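Local coordinates for putative diflavin flavoprotein A 3 (Nostoc sp., PDB 3FNI) that probably passes electrons from NADH to oxygen, reducing it to water, and is represented here by its flavodoxin-like domain, a type that binds FMN, at residues I7-V12 and R20-I25; D37-G42 and Q48-L53; E52-C57 and G82-K87. One frame throughout, in Å; residues are numbered along the deposited sequence.

Contact 1: residues I7-V12 and R20-I25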
loop_
_atom_site.group_PDB
_atom_site.type_symbol
_atom_site.label_atom_id
_atom_site.label_comp_id
_atom_site.label_asym_id
_atom_site.label_seq_id
_atom_site.Cartn_x
_atom_site.Cartn_y
_atom_site.Cartn_z
ATOM N N ILE A 7 6.202 -6.089 -4.139
ATOM C CA ILE A 7 5.148 -5.624 -3.262
ATOM C C ILE A 7 4.597 -4.377 -3.934
ATOM O O ILE A 7 5.358 -3.513 -4.364
ATOM C CB ILE A 7 5.705 -5.311 -1.856
ATOM C CG1 ILE A 7 4.718 -4.454 -1.066
ATOM C CG2 ILE A 7 7.047 -4.631 -1.980
ATOM C CD1 ILE A 7 4.774 -2.975 -1.400
ATOM N N GLY A 8 3.277 -4.301 -4.044
ATOM C CA GLY A 8 2.657 -3.160 -4.692
ATOM C C GLY A 8 2.350 -2.009 -3.760
ATOM O O GLY A 8 1.764 -2.193 -2.692
ATOM N N VAL A 9 2.752 -0.816 -4.183
ATOM C CA VAL A 9 2.539 0.414 -3.433
ATOM C C VAL A 9 1.588 1.283 -4.253
ATOM O O VAL A 9 1.931 1.741 -5.344
ATOM C CB VAL A 9 3.875 1.152 -3.214
ATOM C CG1 VAL A 9 3.643 2.439 -2.451
ATOM C CG2 VAL A 9 4.841 0.250 -2.453
ATOM N N PHE A 10 0.385 1.498 -3.727
ATOM C CA PHE A 10 -0.618 2.284 -4.431
ATOM C C PHE A 10 -1.046 3.507 -3.641
ATOM O O PHE A 10 -1.500 3.391 -2.503
ATOM C CB PHE A 10 -1.855 1.431 -4.707
ATOM C CG PHE A 10 -1.552 0.080 -5.278
ATOM C CD1 PHE A 10 -0.986 -0.918 -4.489
ATOM C CD2 PHE A 10 -1.866 -0.209 -6.601
ATOM C CE1 PHE A 10 -0.740 -2.190 -5.007
ATOM C CE2 PHE A 10 -1.626 -1.474 -7.133
ATOM C CZ PHE A 10 -1.063 -2.468 -6.334
ATOM N N TYR A 11 -0.912 4.679 -4.249
ATOM C CA TYR A 11 -1.298 5.912 -3.584
ATOM C C TYR A 11 -1.422 7.055 -4.587
ATOM O O TYR A 11 -1.046 6.912 -5.748
ATOM C CB TYR A 11 -0.277 6.277 -2.501
ATOM C CG TYR A 11 1.069 6.727 -3.028
ATOM C CD1 TYR A 11 2.029 5.804 -3.443
ATOM C CD2 TYR A 11 1.385 8.086 -3.110
ATOM C CE1 TYR A 11 3.273 6.221 -3.924
ATOM C CE2 TYR A 11 2.626 8.516 -3.589
ATOM C CZ TYR A 11 3.565 7.580 -3.993
ATOM O OH TYR A 11 4.796 8.001 -4.450
ATOM N N VAL A 12 -1.953 8.189 -4.136
ATOM C CA VAL A 12 -2.114 9.353 -5.005
ATOM C C VAL A 12 -0.901 10.276 -4.845
ATOM O O VAL A 12 -0.715 10.916 -3.808
ATOM C CB VAL A 12 -3.453 10.100 -4.683
ATOM C CG1 VAL A 12 -3.669 10.163 -3.177
ATOM C CG2 VAL A 12 -3.440 11.509 -5.284
ATOM N N ARG A 20 6.471 11.418 0.295
ATOM C CA ARG A 20 7.525 11.146 1.268
ATOM C C ARG A 20 7.195 9.951 2.165
ATOM O O ARG A 20 8.082 9.182 2.537
ATOM C CB ARG A 20 7.791 12.395 2.113
ATOM C CG ARG A 20 8.210 13.613 1.284
ATOM C CD ARG A 20 8.470 14.819 2.167
ATOM N NE ARG A 20 9.612 14.606 3.054
ATOM C CZ ARG A 20 9.965 15.430 4.035
ATOM N NH1 ARG A 20 9.262 16.533 4.263
ATOM N NH2 ARG A 20 11.024 15.153 4.791
ATOM N N LEU A 21 5.922 9.790 2.506
ATOM C CA LEU A 21 5.510 8.673 3.346
ATOM C C LEU A 21 5.720 7.346 2.618
ATOM O O LEU A 21 6.247 6.383 3.193
ATOM C CB LEU A 21 4.042 8.830 3.757
ATOM C CG LEU A 21 3.784 9.962 4.752
ATOM C CD1 LEU A 21 2.303 10.169 4.900
ATOM C CD2 LEU A 21 4.422 9.643 6.089
ATOM N N ALA A 22 5.318 7.304 1.350
ATOM C CA ALA A 22 5.476 6.103 0.541
ATOM C C ALA A 22 6.955 5.830 0.280
ATOM O O ALA A 22 7.394 4.683 0.319
ATOM C CB ALA A 22 4.728 6.245 -0.780
ATOM N N GLN A 23 7.725 6.883 0.022
ATOM C CA GLN A 23 9.142 6.707 -0.238
ATOM C C GLN A 23 9.874 6.070 0.947
ATOM O O GLN A 23 10.753 5.231 0.761
ATOM C CB GLN A 23 9.797 8.045 -0.588
ATOM C CG GLN A 23 11.260 7.901 -0.958
ATOM C CD GLN A 23 11.458 6.917 -2.099
ATOM O OE1 GLN A 23 12.270 5.995 -2.009
ATOM N NE2 GLN A 23 10.709 7.108 -3.179
ATOM N N ALA A 24 9.507 6.469 2.160
ATOM C CA ALA A 24 10.126 5.941 3.369
ATOM C C ALA A 24 9.810 4.457 3.502
ATOM O O ALA A 24 10.690 3.648 3.794
ATOM C CB ALA A 24 9.613 6.709 4.597
ATOM N N ILE A 25 8.540 4.113 3.302
ATOM C CA ILE A 25 8.092 2.728 3.378
ATOM C C ILE A 25 8.838 1.926 2.318
ATOM O O ILE A 25 9.360 0.840 2.584
ATOM C CB ILE A 25 6.571 2.626 3.119
ATOM C CG1 ILE A 25 5.825 3.496 4.137
ATOM C CG2 ILE A 25 6.112 1.172 3.219
ATOM C CD1 ILE A 25 4.355 3.662 3.858
#
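Y11, at the end of strand 6-11, lays one face of its ring against A22 on the first helix of this flavodoxin-like domain. From CB the side chain leaves toward helix 18-31. CG takes the crowded position between the backbone N and the carbonyl carbon (chi1 70°), and this turn brings the ring against the helix. CB lies farther off and CG only at the margin of contact; the close approach starts at CD1, 3.8 Å from A22 CB, and is tightest at CE1, 3.5 Å from the same methyl. CZ follows at 3.7 Å from A22 CB, and the phenol OH passes the methyl without bonding to it. A22 CB therefore sits over the CD1-CE1-CZ side of the face rather than over its middle, in a CH-pi contact 3.8 Å from the Y11 ring centroid and 23° off the normal. Two residues back along the strand, V9 offers CG1 to the same A22 CB at 4.3 Å, a looser apolar touch, so valine and tyrosine meet the methyl from the same, strand side. F93, on strand 89-93, also packs on both Y11 and A22. With an alanine here instead of Y11, the A22 methyl is likely to lose the ring face it packs on, leaving a gap between strand and helix. The contact belongs to the beta-alpha-beta unit formed by strands 6-11 and 35-40 with helix 18-31; in flavodoxins the loop leading into this first helix holds the FMN phosphate. Between strand and helix the chemistry is wholly apolar, so shape, rather than bond direction, probably sets their spacing here: a one-carbon side chain on the helix lets a broad ring lie flat against it.

Contact 2: residues D37-G42 and Q48-L53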
loop_
_atom_site.group_PDB
_atom_site.type_symbol
_atom_site.label_atom_id
_atom_site.label_comp_id
_atom_site.label_asym_id
_atom_site.label_seq_id
_atom_site.Cartn_x
_atom_site.Cartn_y
_atom_site.Cartn_z
ATOM N N ASP A 37 6.443 -2.182 -6.964
ATOM C CA ASP A 37 5.794 -1.578 -8.124
ATOM C C ASP A 37 4.908 -0.441 -7.625
ATOM O O ASP A 37 4.010 -0.647 -6.806
ATOM C CB ASP A 37 4.954 -2.605 -8.898
ATOM C CG ASP A 37 5.808 -3.663 -9.592
ATOM O OD1 ASP A 37 6.251 -4.620 -8.924
ATOM O OD2 ASP A 37 6.049 -3.533 -10.807
ATOM N N VAL A 38 5.167 0.761 -8.117
ATOM C CA VAL A 38 4.408 1.926 -7.690
ATOM C C VAL A 38 3.336 2.324 -8.698
ATOM O O VAL A 38 3.592 2.426 -9.903
ATOM C CB VAL A 38 5.343 3.132 -7.455
ATOM C CG1 VAL A 38 4.583 4.258 -6.781
ATOM C CG2 VAL A 38 6.533 2.707 -6.610
ATOM N N VAL A 39 2.135 2.559 -8.188
ATOM C CA VAL A 39 1.016 2.943 -9.022
ATOM C C VAL A 39 0.354 4.198 -8.470
ATOM O O VAL A 39 0.033 4.269 -7.286
ATOM C CB VAL A 39 -0.024 1.804 -9.088
ATOM C CG1 VAL A 39 -1.186 2.197 -9.982
ATOM C CG2 VAL A 39 0.635 0.540 -9.605
ATOM N N ASP A 40 0.173 5.196 -9.327
ATOM C CA ASP A 40 -0.471 6.437 -8.920
ATOM C C ASP A 40 -1.973 6.258 -9.107
ATOM O O ASP A 40 -2.445 6.022 -10.218
ATOM C CB ASP A 40 0.042 7.608 -9.767
ATOM C CG ASP A 40 -0.744 8.895 -9.538
ATOM O OD1 ASP A 40 -1.204 9.133 -8.405
ATOM O OD2 ASP A 40 -0.890 9.679 -10.495
ATOM N N LEU A 41 -2.704 6.346 -8.000
ATOM C CA LEU A 41 -4.154 6.193 -7.990
ATOM C C LEU A 41 -4.858 7.379 -8.635
ATOM O O LEU A 41 -6.035 7.296 -8.989
ATOM C CB LEU A 41 -4.656 6.043 -6.555
ATOM C CG LEU A 41 -4.269 4.770 -5.806
ATOM C CD1 LEU A 41 -4.798 4.843 -4.382
ATOM C CD2 LEU A 41 -4.829 3.560 -6.536
ATOM N N GLY A 42 -4.135 8.485 -8.762
ATOM C CA GLY A 42 -4.699 9.674 -9.369
ATOM C C GLY A 42 -4.632 9.623 -10.882
ATOM O O GLY A 42 -5.508 10.156 -11.562
ATOM N N GLN A 48 -7.238 -3.843 -16.577
ATOM C CA GLN A 48 -6.800 -5.222 -16.737
ATOM C C GLN A 48 -5.356 -5.440 -16.320
ATOM O O GLN A 48 -5.015 -6.486 -15.764
ATOM C CB GLN A 48 -6.994 -5.686 -18.179
ATOM C CG GLN A 48 -6.980 -7.194 -18.310
ATOM C CD GLN A 48 -7.916 -7.864 -17.313
ATOM O OE1 GLN A 48 -9.124 -7.607 -17.305
ATOM N NE2 GLN A 48 -7.357 -8.722 -16.458
ATOM N N GLU A 49 -4.507 -4.455 -16.589
ATOM C CA GLU A 49 -3.108 -4.570 -16.221
ATOM C C GLU A 49 -2.992 -4.301 -14.726
ATOM O O GLU A 49 -2.068 -4.784 -14.072
ATOM C CB GLU A 49 -2.250 -3.588 -17.027
ATOM C CG GLU A 49 -2.230 -2.165 -16.498
ATOM C CD GLU A 49 -1.291 -1.258 -17.284
ATOM O OE1 GLU A 49 -1.071 -0.111 -16.835
ATOM O OE2 GLU A 49 -0.779 -1.682 -18.346
ATOM N N LEU A 50 -3.941 -3.539 -14.186
ATOM C CA LEU A 50 -3.960 -3.234 -12.755
ATOM C C LEU A 50 -4.316 -4.496 -11.973
ATOM O O LEU A 50 -3.810 -4.706 -10.872
ATOM C CB LEU A 50 -4.979 -2.132 -12.442
ATOM C CG LEU A 50 -5.183 -1.798 -10.955
ATOM C CD1 LEU A 50 -3.856 -1.405 -10.313
ATOM C CD2 LEU A 50 -6.203 -0.661 -10.818
ATOM N N ARG A 51 -5.193 -5.323 -12.544
ATOM C CA ARG A 51 -5.596 -6.578 -11.903
ATOM C C ARG A 51 -4.414 -7.540 -11.925
ATOM O O ARG A 51 -4.194 -8.295 -10.981
ATOM C CB ARG A 51 -6.756 -7.246 -12.650
ATOM C CG ARG A 51 -8.079 -6.516 -12.621
ATOM C CD ARG A 51 -9.220 -7.464 -13.009
ATOM N NE ARG A 51 -10.522 -6.811 -12.920
ATOM C CZ ARG A 51 -10.914 -5.821 -13.715
ATOM N NH1 ARG A 51 -10.109 -5.374 -14.670
ATOM N NH2 ARG A 51 -12.103 -5.261 -13.542
ATOM N N GLU A 52 -3.672 -7.512 -13.027
ATOM C CA GLU A 52 -2.513 -8.367 -13.200
ATOM C C GLU A 52 -1.400 -8.007 -12.243
ATOM O O GLU A 52 -0.688 -8.880 -11.749
ATOM C CB GLU A 52 -1.954 -8.242 -14.606
ATOM C CG GLU A 52 -2.739 -8.923 -15.686
ATOM C CD GLU A 52 -1.916 -9.035 -16.941
ATOM O OE1 GLU A 52 -1.588 -7.980 -17.535
ATOM O OE2 GLU A 52 -1.575 -10.176 -17.320
ATOM N N LEU A 53 -1.228 -6.710 -12.013
ATOM C CA LEU A 53 -0.180 -6.248 -11.119
ATOM C C LEU A 53 -0.475 -6.697 -9.704
ATOM O O LEU A 53 0.379 -7.284 -9.043
ATOM C CB LEU A 53 -0.060 -4.724 -11.176
ATOM C CG LEU A 53 0.689 -4.013 -10.044
ATOM C CD1 LEU A 53 1.984 -4.732 -9.681
ATOM C CD2 LEU A 53 0.975 -2.601 -10.500
#
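Just beyond V39, which packs on L50 and L53, D40 OD1 is gripped by two backbone N-H groups: G42 N at 3.0 Å, forming an Asx turn, and S13 N, just past the end of the neighbouring strand 6-11. The G42 N-H reaches D40 OD1 from above the carboxylate plane, 73° out of it. The turn ends strand 35-40, an edge strand of the flavodoxin-like sheet, before the chain leads into helix 47-55. That helix lies over the sheet on the face opposite helix 18-31, and its segment 48-53 runs at 144° to segment 37-40, roughly antiparallel, with the axes 11.2 Å apart.

L53 does most of the touching. Its CG stands anti to the backbone N (chi1 163°), which carries both methyls toward the strand, where they divide between two residues. CD2 meets V39 CG2 at 3.3 Å, a distance shorter than carbon atoms normally keep. The leucine runs alongside V39 and D37, pointing the other way. One turn earlier in the helix, L50 only brushes the valine, with L50 CD1 4.5 Å from V39 CG1; L50 and V39 also share F10 and V45 as neighbours. At the far end D37 combines an apolar base with a polar tip. Its carboxylate is tied down by S6 OG on OD1 and by a salt bridge from R56 on OD2, while L53 CD1 rests 3.7 Å from D37 CB and 4.0 Å from D37 CG.

Contact 3: residues E52-C57 and G82-K87; sequences ELVGRC and GSVNEK
Helix 47-55 runs out beside the end of helix 70-83; between segments 52-57 and 82-87 the backbones come closest at V54 and S83, CA to CA 6.1 Å. Both helices flank the same face of the flavodoxin-like sheet. R56 is the first residue to leave helical geometry on one side, and on the other the chain runs from G82-S83 into the loop that carries V84 and N85.

V54 fills the angle between S83 and that loop. Its CG1 lies anti to the backbone N (chi1 171°) and thereby reaches two partners: S83 O at 3.4 Å and V84 CG2 at 3.5 Å, the latter tight for two methyls. Nearer the backbone, V54 CB rests 3.9 Å from S83 CB. The serine hydroxyl takes no part in this packing, being hydrogen-bonded to T79 O in its own helix. V84 starts away from V54, yet its CG2 swings back, and the two valines cross obliquely. Q88 also packs on V54, and L115 on V84. The loop then holds its shape with an Asx turn: N85 OD1 accepts from K87 N at 2.8 Å, the donor tilted 24° from the carbonyl plane.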
loop_
_atom_site.group_PDB
_atom_site.type_symbol
_atom_site.label_atom_id
_atom_site.label_comp_id
_atom_site.label_asym_id
_atom_site.label_seq_id
_atom_site.Cartn_x
_atom_site.Cartn_y
_atom_site.Cartn_z
ATOM N N GLU A 52 -3.672 -7.512 -13.027
ATOM C CA GLU A 52 -2.513 -8.367 -13.200
ATOM C C GLU A 52 -1.400 -8.007 -12.243
ATOM O O GLU A 52 -0.688 -8.880 -11.749
ATOM C CB GLU A 52 -1.954 -8.242 -14.606
ATOM C CG GLU A 52 -2.739 -8.923 -15.686
ATOM C CD GLU A 52 -1.916 -9.035 -16.941
ATOM O OE1 GLU A 52 -1.588 -7.980 -17.535
ATOM O OE2 GLU A 52 -1.575 -10.176 -17.320
ATOM N N LEU A 53 -1.228 -6.710 -12.013
ATOM C CA LEU A 53 -0.180 -6.248 -11.119
ATOM C C LEU A 53 -0.475 -6.697 -9.704
ATOM O O LEU A 53 0.379 -7.284 -9.043
ATOM C CB LEU A 53 -0.060 -4.724 -11.176
ATOM C CG LEU A 53 0.689 -4.013 -10.044
ATOM C CD1 LEU A 53 1.984 -4.732 -9.681
ATOM C CD2 LEU A 53 0.975 -2.601 -10.500
ATOM N N VAL A 54 -1.687 -6.416 -9.245
ATOM C CA VAL A 54 -2.085 -6.811 -7.903
ATOM C C VAL A 54 -1.935 -8.319 -7.788
ATOM O O VAL A 54 -1.485 -8.833 -6.763
ATOM C CB VAL A 54 -3.550 -6.416 -7.621
ATOM C CG1 VAL A 54 -4.008 -7.022 -6.304
ATOM C CG2 VAL A 54 -3.672 -4.893 -7.572
ATOM N N GLY A 55 -2.309 -9.013 -8.857
ATOM C CA GLY A 55 -2.222 -10.460 -8.889
ATOM C C GLY A 55 -0.832 -11.031 -8.663
ATOM O O GLY A 55 -0.689 -12.103 -8.069
ATOM N N ARG A 56 0.199 -10.334 -9.132
ATOM C CA ARG A 56 1.553 -10.838 -8.945
ATOM C C ARG A 56 2.304 -10.203 -7.775
ATOM O O ARG A 56 3.513 -10.391 -7.639
ATOM C CB ARG A 56 2.361 -10.700 -10.236
ATOM C CG ARG A 56 2.626 -9.285 -10.665
ATOM C CD ARG A 56 3.581 -9.262 -11.851
ATOM N NE ARG A 56 3.799 -7.911 -12.352
ATOM C CZ ARG A 56 4.489 -6.968 -11.714
ATOM N NH1 ARG A 56 5.046 -7.208 -10.537
ATOM N NH2 ARG A 56 4.611 -5.772 -12.259
ATOM N N CYS A 57 1.593 -9.464 -6.927
ATOM C CA CYS A 57 2.214 -8.854 -5.746
ATOM C C CYS A 57 1.968 -9.740 -4.523
ATOM O O CYS A 57 0.854 -10.214 -4.306
ATOM C CB CYS A 57 1.651 -7.446 -5.486
ATOM S SG CYS A 57 2.286 -6.149 -6.625
ATOM N N GLY A 82 -11.057 -6.191 -5.738
ATOM C CA GLY A 82 -11.516 -7.395 -6.396
ATOM C C GLY A 82 -10.384 -8.172 -7.035
ATOM O O GLY A 82 -10.611 -9.263 -7.549
ATOM N N SER A 83 -9.167 -7.633 -6.995
ATOM C CA SER A 83 -8.023 -8.302 -7.622
ATOM C C SER A 83 -7.052 -8.902 -6.628
ATOM O O SER A 83 -6.110 -9.610 -6.999
ATOM C CB SER A 83 -7.275 -7.320 -8.509
ATOM O OG SER A 83 -8.119 -6.824 -9.529
ATOM N N VAL A 84 -7.299 -8.601 -5.365
ATOM C CA VAL A 84 -6.477 -9.067 -4.267
ATOM C C VAL A 84 -6.884 -10.473 -3.852
ATOM O O VAL A 84 -7.976 -10.930 -4.183
ATOM C CB VAL A 84 -6.624 -8.092 -3.081
ATOM C CG1 VAL A 84 -6.138 -8.717 -1.810
ATOM C CG2 VAL A 84 -5.841 -6.830 -3.368
ATOM N N ASN A 85 -5.991 -11.160 -3.147
ATOM C CA ASN A 85 -6.278 -12.501 -2.660
ATOM C C ASN A 85 -5.876 -12.615 -1.186
ATOM O O ASN A 85 -5.036 -11.859 -0.697
ATOM C CB ASN A 85 -5.598 -13.569 -3.545
ATOM C CG ASN A 85 -4.107 -13.710 -3.294
ATOM O OD1 ASN A 85 -3.690 -14.297 -2.299
ATOM N ND2 ASN A 85 -3.297 -13.183 -4.207
ATOM N N GLU A 86 -6.516 -13.545 -0.485
ATOM C CA GLU A 86 -6.301 -13.774 0.939
ATOM C C GLU A 86 -4.890 -14.151 1.380
ATOM O O GLU A 86 -4.562 -14.025 2.563
ATOM C CB GLU A 86 -7.270 -14.852 1.431
ATOM C CG GLU A 86 -7.206 -16.133 0.615
ATOM C CD GLU A 86 -7.812 -17.326 1.324
ATOM O OE1 GLU A 86 -9.005 -17.276 1.683
ATOM O OE2 GLU A 86 -7.091 -18.324 1.520
ATOM N N LYS A 87 -4.062 -14.601 0.442
ATOM C CA LYS A 87 -2.696 -15.025 0.750
ATOM C C LYS A 87 -1.713 -13.867 0.870
ATOM O O LYS A 87 -0.542 -14.070 1.198
ATOM C CB LYS A 87 -2.193 -15.995 -0.328
ATOM C CG LYS A 87 -2.977 -17.293 -0.420
ATOM C CD LYS A 87 -2.516 -18.308 0.615
ATOM C CE LYS A 87 -1.086 -18.762 0.322
ATOM N NZ LYS A 87 -0.548 -19.737 1.325
#

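How the contacts relate
From the N terminus, contact 1 closes the short loop between the first strand and helix 18-31. Contact 2 closes a second short connection, from strand 35-40 to helix 47-55, only after contact 1 is complete. Contact 3 begins on the segment where contact 2 ends, sharing E52 and L53 with it, and spans strand 57-63 and most of helix 70-83. The three thus follow one another, none enclosing another. Contacts 1 and 2 sit on neighbouring strands, joined by backbone pairs such as V9 N to D37 O, and fasten helices to opposite faces of the sheet. Contact 3 joins the end of helix 47-55 to the end of helix 70-83 and the loop after it; F10 CZ reaches V54 CG2 from the sheet.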